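Ubiquitin-conjugating enzyme E2, putative (Plasmodium falciparum, PDB 2Q0V) probably acts in the ubiquitin conjugation pathway, transferring or helping to transfer ubiquitin to target proteins. Local coordinates at residues I61-Y74 with R133-P147. Sequence-based numbering, arbitrary orientation.
Sequences IFGQPGTVFENRIY and RQEMLSSANKRLPQP
Met-136 lies across one face of the Phe-69 ring: its CG stands 3.8 Å from the ring centroid, 18° off the ring normal, a CH-pi contact. The sulfur SD lies oblique to the same ring, 4.6 Å from the Phe-69 centroid, a Met-aromatic contact. Because the Met-136 chain is extended beyond CG, its methyl CE runs past Phe-69 to meet Ile-61 CG2 at 3.7 Å and Tyr-74 CD1 at 3.9 Å. On the opposite face of Phe-69 stands CG2 of its own neighbour, Val-68, which like Met-136 CG is offset toward the rim, so the ring has a partner on each side. At its far end, Phe-69 CE2 comes within 3.4 Å of Gln-146 NE2, with the ring and amide planes steeply inclined to each other. That amide is itself held, since NE2 donates to Leu-144 O and OE1 accepts from the backbone N of Glu-98.

Hydrogen bonds cross at the polar margin. Val-68 N donates to Lys-142 O (3.1 Å), tying together the two loops where the backbones approach most closely. Arg-72, extended from CG to NE, sends NH2 to Pro-147 O at 2.8 Å; the bond is nearly straight (176°), and the carbonyl oxygen lies in the guanidinium plane. Arg-133 instead bends at chi3 (95°), bringing NH2 to Phe-62 O at 2.9 Å from above the carbonyl plane.

The contact joins the hairpin loop between the antiparallel strands 56-62 and 73-79 to the last part of helix 125-135 and the chain following it. Ile-97 also touches Phe-69, while Asn-141 OD1 accepts from Ser-100 N, so the loop after strand 90-93 borders the same core. This places the contact at one end of the four-stranded meander of the E2-type fold.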
# COMPACT_ATOMS: atom_id res chain seq x y z
N ILE A 61 5.19 1.23 5.72
CA ILE A 61 4.27 0.95 6.80
C ILE A 61 5.06 0.80 8.13
O ILE A 61 5.95 -0.05 8.25
CB ILE A 61 3.49 -0.38 6.54
CG1 ILE A 61 2.45 -0.20 5.44
CG2 ILE A 61 2.77 -0.86 7.78
CD1 ILE A 61 1.83 -1.55 5.02
N PHE A 62 4.72 1.63 9.12
CA PHE A 62 5.10 1.36 10.50
C PHE A 62 4.29 0.21 11.12
O PHE A 62 3.06 0.18 11.01
CB PHE A 62 4.97 2.63 11.33
CG PHE A 62 5.38 2.48 12.77
CD1 PHE A 62 4.54 2.92 13.79
CD2 PHE A 62 6.61 1.91 13.12
CE1 PHE A 62 4.92 2.79 15.17
CE2 PHE A 62 7.00 1.78 14.47
CZ PHE A 62 6.15 2.22 15.49
N GLY A 63 4.99 -0.74 11.73
CA GLY A 63 4.35 -1.82 12.47
C GLY A 63 3.41 -1.34 13.55
O GLY A 63 3.53 -0.24 14.08
N GLN A 64 2.44 -2.17 13.88
CA GLN A 64 1.40 -1.78 14.80
C GLN A 64 1.85 -1.98 16.29
O GLN A 64 2.31 -3.08 16.66
CB GLN A 64 0.14 -2.58 14.40
CG GLN A 64 -1.22 -2.03 14.77
CD GLN A 64 -1.56 -0.63 14.32
OE1 GLN A 64 -2.10 -0.42 13.23
NE2 GLN A 64 -1.39 0.32 15.22
N PRO A 65 1.80 -0.91 17.12
CA PRO A 65 2.15 -1.11 18.55
C PRO A 65 1.31 -2.22 19.22
O PRO A 65 0.07 -2.29 19.05
CB PRO A 65 1.87 0.24 19.20
CG PRO A 65 1.83 1.25 18.05
CD PRO A 65 1.49 0.50 16.80
N GLY A 66 2.02 -3.09 19.94
CA GLY A 66 1.41 -4.15 20.73
C GLY A 66 1.29 -5.46 19.99
O GLY A 66 0.46 -6.31 20.35
N THR A 67 2.10 -5.65 18.95
CA THR A 67 1.96 -6.81 18.08
C THR A 67 3.36 -7.29 17.77
O THR A 67 4.33 -6.62 18.11
CB THR A 67 1.20 -6.42 16.75
OG1 THR A 67 1.94 -5.41 16.04
CG2 THR A 67 -0.17 -5.86 17.06
N VAL A 68 3.47 -8.44 17.12
CA VAL A 68 4.78 -8.92 16.67
C VAL A 68 5.46 -7.99 15.65
O VAL A 68 6.61 -8.23 15.24
CB VAL A 68 4.64 -10.32 16.03
CG1 VAL A 68 4.35 -11.39 17.11
CG2 VAL A 68 3.55 -10.31 14.97
N PHE A 69 4.73 -6.95 15.22
CA PHE A 69 5.16 -6.02 14.15
C PHE A 69 5.68 -4.73 14.78
O PHE A 69 6.28 -3.90 14.11
CB PHE A 69 3.99 -5.69 13.21
CG PHE A 69 3.32 -6.90 12.62
CD1 PHE A 69 2.12 -7.38 13.16
CD2 PHE A 69 3.89 -7.57 11.56
CE1 PHE A 69 1.49 -8.48 12.64
CE2 PHE A 69 3.28 -8.70 11.03
CZ PHE A 69 2.07 -9.16 11.58
N GLU A 70 5.39 -4.57 16.06
CA GLU A 70 5.81 -3.45 16.90
C GLU A 70 7.20 -2.94 16.55
O GLU A 70 8.17 -3.72 16.55
CB GLU A 70 5.86 -3.98 18.31
CG GLU A 70 5.58 -2.99 19.40
CD GLU A 70 5.50 -3.68 20.75
OE1 GLU A 70 6.14 -4.74 20.91
OE2 GLU A 70 4.79 -3.16 21.63
N ASN A 71 7.29 -1.64 16.27
CA ASN A 71 8.59 -0.95 16.04
C ASN A 71 9.39 -1.35 14.81
O ASN A 71 10.57 -1.02 14.69
CB ASN A 71 9.50 -1.04 17.29
CG ASN A 71 8.93 -0.29 18.47
OD1 ASN A 71 8.50 0.87 18.34
ND2 ASN A 71 8.88 -0.95 19.62
N ARG A 72 8.73 -2.04 13.88
CA ARG A 72 9.37 -2.40 12.64
C ARG A 72 8.86 -1.53 11.49
O ARG A 72 7.70 -1.07 11.51
CB ARG A 72 9.13 -3.88 12.35
CG ARG A 72 9.59 -4.81 13.45
CD ARG A 72 9.60 -6.21 12.92
NE ARG A 72 10.14 -7.18 13.86
CZ ARG A 72 10.58 -8.38 13.51
NH1 ARG A 72 11.05 -9.19 14.44
NH2 ARG A 72 10.54 -8.77 12.24
N ILE A 73 9.73 -1.32 10.52
CA ILE A 73 9.44 -0.57 9.32
C ILE A 73 9.36 -1.56 8.18
O ILE A 73 10.28 -2.35 7.99
CB ILE A 73 10.55 0.46 8.99
CG1 ILE A 73 10.88 1.33 10.20
CG2 ILE A 73 10.16 1.34 7.76
CD1 ILE A 73 9.64 2.02 10.77
N TYR A 74 8.27 -1.51 7.42
CA TYR A 74 8.12 -2.39 6.26
C TYR A 74 8.12 -1.56 5.03
O TYR A 74 7.39 -0.58 4.95
CB TYR A 74 6.85 -3.24 6.37
CG TYR A 74 6.91 -4.19 7.53
CD1 TYR A 74 6.47 -3.80 8.78
CD2 TYR A 74 7.44 -5.47 7.39
CE1 TYR A 74 6.53 -4.63 9.86
CE2 TYR A 74 7.52 -6.33 8.48
CZ TYR A 74 7.06 -5.89 9.71
OH TYR A 74 7.12 -6.71 10.83
N ARG A 133 -1.89 -1.97 7.63
CA ARG A 133 -1.58 -1.72 9.02
C ARG A 133 -2.68 -2.24 9.96
O ARG A 133 -2.38 -2.64 11.06
CB ARG A 133 -1.33 -0.24 9.25
CG ARG A 133 -0.16 -0.02 10.11
CD ARG A 133 0.52 1.30 9.84
NE ARG A 133 -0.01 2.28 10.77
CZ ARG A 133 0.21 2.30 12.08
NH1 ARG A 133 -0.37 3.24 12.80
NH2 ARG A 133 1.01 1.43 12.67
N GLN A 134 -3.93 -2.25 9.51
CA GLN A 134 -5.03 -2.76 10.33
C GLN A 134 -5.06 -4.27 10.41
O GLN A 134 -5.40 -4.82 11.44
CB GLN A 134 -6.36 -2.21 9.86
CG GLN A 134 -6.44 -0.69 10.18
CD GLN A 134 -6.95 -0.41 11.59
OE1 GLN A 134 -7.78 -1.16 12.14
NE2 GLN A 134 -6.49 0.66 12.17
N GLU A 135 -4.68 -4.91 9.31
CA GLU A 135 -4.50 -6.35 9.29
C GLU A 135 -3.52 -6.87 10.34
O GLU A 135 -3.64 -8.02 10.74
CB GLU A 135 -4.01 -6.80 7.91
CG GLU A 135 -5.12 -6.90 6.90
CD GLU A 135 -6.26 -7.78 7.35
OE1 GLU A 135 -6.07 -9.02 7.42
OE2 GLU A 135 -7.36 -7.22 7.62
N MET A 136 -2.55 -6.04 10.73
CA MET A 136 -1.55 -6.41 11.72
C MET A 136 -2.18 -6.58 13.09
O MET A 136 -1.66 -7.35 13.90
CB MET A 136 -0.46 -5.35 11.82
CG MET A 136 0.51 -5.33 10.69
SD MET A 136 1.39 -3.79 10.82
CE MET A 136 2.64 -4.14 9.56
N LEU A 137 -3.28 -5.86 13.33
CA LEU A 137 -4.05 -5.95 14.58
C LEU A 137 -4.92 -7.18 14.68
O LEU A 137 -5.45 -7.46 15.76
CB LEU A 137 -4.94 -4.71 14.79
CG LEU A 137 -4.24 -3.39 15.04
CD1 LEU A 137 -5.28 -2.31 15.12
CD2 LEU A 137 -3.37 -3.42 16.29
N SER A 138 -5.10 -7.93 13.61
CA SER A 138 -6.05 -9.04 13.69
C SER A 138 -5.43 -10.20 14.44
O SER A 138 -4.20 -10.24 14.59
CB SER A 138 -6.53 -9.48 12.31
OG SER A 138 -5.55 -10.26 11.68
N SER A 139 -6.26 -11.15 14.87
CA SER A 139 -5.82 -12.26 15.73
C SER A 139 -5.14 -13.38 14.94
O SER A 139 -4.36 -14.18 15.51
CB SER A 139 -7.00 -12.79 16.56
OG SER A 139 -7.38 -11.83 17.55
N ALA A 140 -5.43 -13.45 13.65
CA ALA A 140 -4.70 -14.35 12.76
C ALA A 140 -3.26 -13.86 12.48
O ALA A 140 -2.44 -14.64 11.98
CB ALA A 140 -5.47 -14.55 11.48
N ASN A 141 -2.96 -12.60 12.80
CA ASN A 141 -1.65 -12.00 12.47
C ASN A 141 -0.82 -11.51 13.66
O ASN A 141 0.39 -11.65 13.65
CB ASN A 141 -1.77 -10.83 11.47
CG ASN A 141 -2.32 -11.24 10.12
OD1 ASN A 141 -1.99 -12.27 9.55
ND2 ASN A 141 -3.15 -10.38 9.58
N LYS A 142 -1.46 -10.89 14.65
CA LYS A 142 -0.74 -10.14 15.70
C LYS A 142 0.20 -10.92 16.63
O LYS A 142 1.03 -10.31 17.31
CB LYS A 142 -1.71 -9.34 16.55
CG LYS A 142 -2.46 -10.18 17.57
CD LYS A 142 -3.70 -9.46 17.94
CE LYS A 142 -4.02 -9.61 19.37
NZ LYS A 142 -5.44 -9.18 19.51
N ARG A 143 0.05 -12.25 16.67
CA ARG A 143 0.90 -13.13 17.46
C ARG A 143 1.70 -14.06 16.56
O ARG A 143 2.33 -15.00 17.04
CB ARG A 143 0.07 -13.98 18.44
CG ARG A 143 -0.37 -13.22 19.69
CD ARG A 143 -1.27 -14.08 20.59
NE ARG A 143 -2.51 -14.47 19.91
CZ ARG A 143 -3.69 -13.87 20.06
NH1 ARG A 143 -4.74 -14.31 19.37
NH2 ARG A 143 -3.83 -12.83 20.90
N LEU A 144 1.69 -13.80 15.26
CA LEU A 144 2.38 -14.64 14.29
C LEU A 144 3.91 -14.44 14.39
O LEU A 144 4.39 -13.30 14.40
CB LEU A 144 1.89 -14.30 12.89
CG LEU A 144 1.28 -15.38 12.00
CD1 LEU A 144 0.69 -14.69 10.77
CD2 LEU A 144 2.29 -16.45 11.59
N PRO A 145 4.68 -15.55 14.50
CA PRO A 145 6.16 -15.44 14.50
C PRO A 145 6.74 -14.85 13.20
O PRO A 145 6.46 -15.33 12.10
CB PRO A 145 6.62 -16.90 14.70
CG PRO A 145 5.42 -17.60 15.34
CD PRO A 145 4.22 -16.95 14.70
N GLN A 146 7.58 -13.82 13.35
CA GLN A 146 8.08 -13.01 12.24
C GLN A 146 9.51 -13.33 11.79
O GLN A 146 10.33 -13.77 12.61
CB GLN A 146 8.02 -11.53 12.64
CG GLN A 146 6.62 -10.98 12.90
CD GLN A 146 5.73 -11.11 11.69
OE1 GLN A 146 6.11 -10.71 10.58
NE2 GLN A 146 4.56 -11.71 11.87
N PRO A 147 9.83 -13.07 10.50
CA PRO A 147 11.24 -13.11 10.07
C PRO A 147 12.10 -12.13 10.89
O PRO A 147 11.54 -11.30 11.64
CB PRO A 147 11.17 -12.65 8.61
CG PRO A 147 9.76 -12.89 8.19
CD PRO A 147 8.92 -12.73 9.40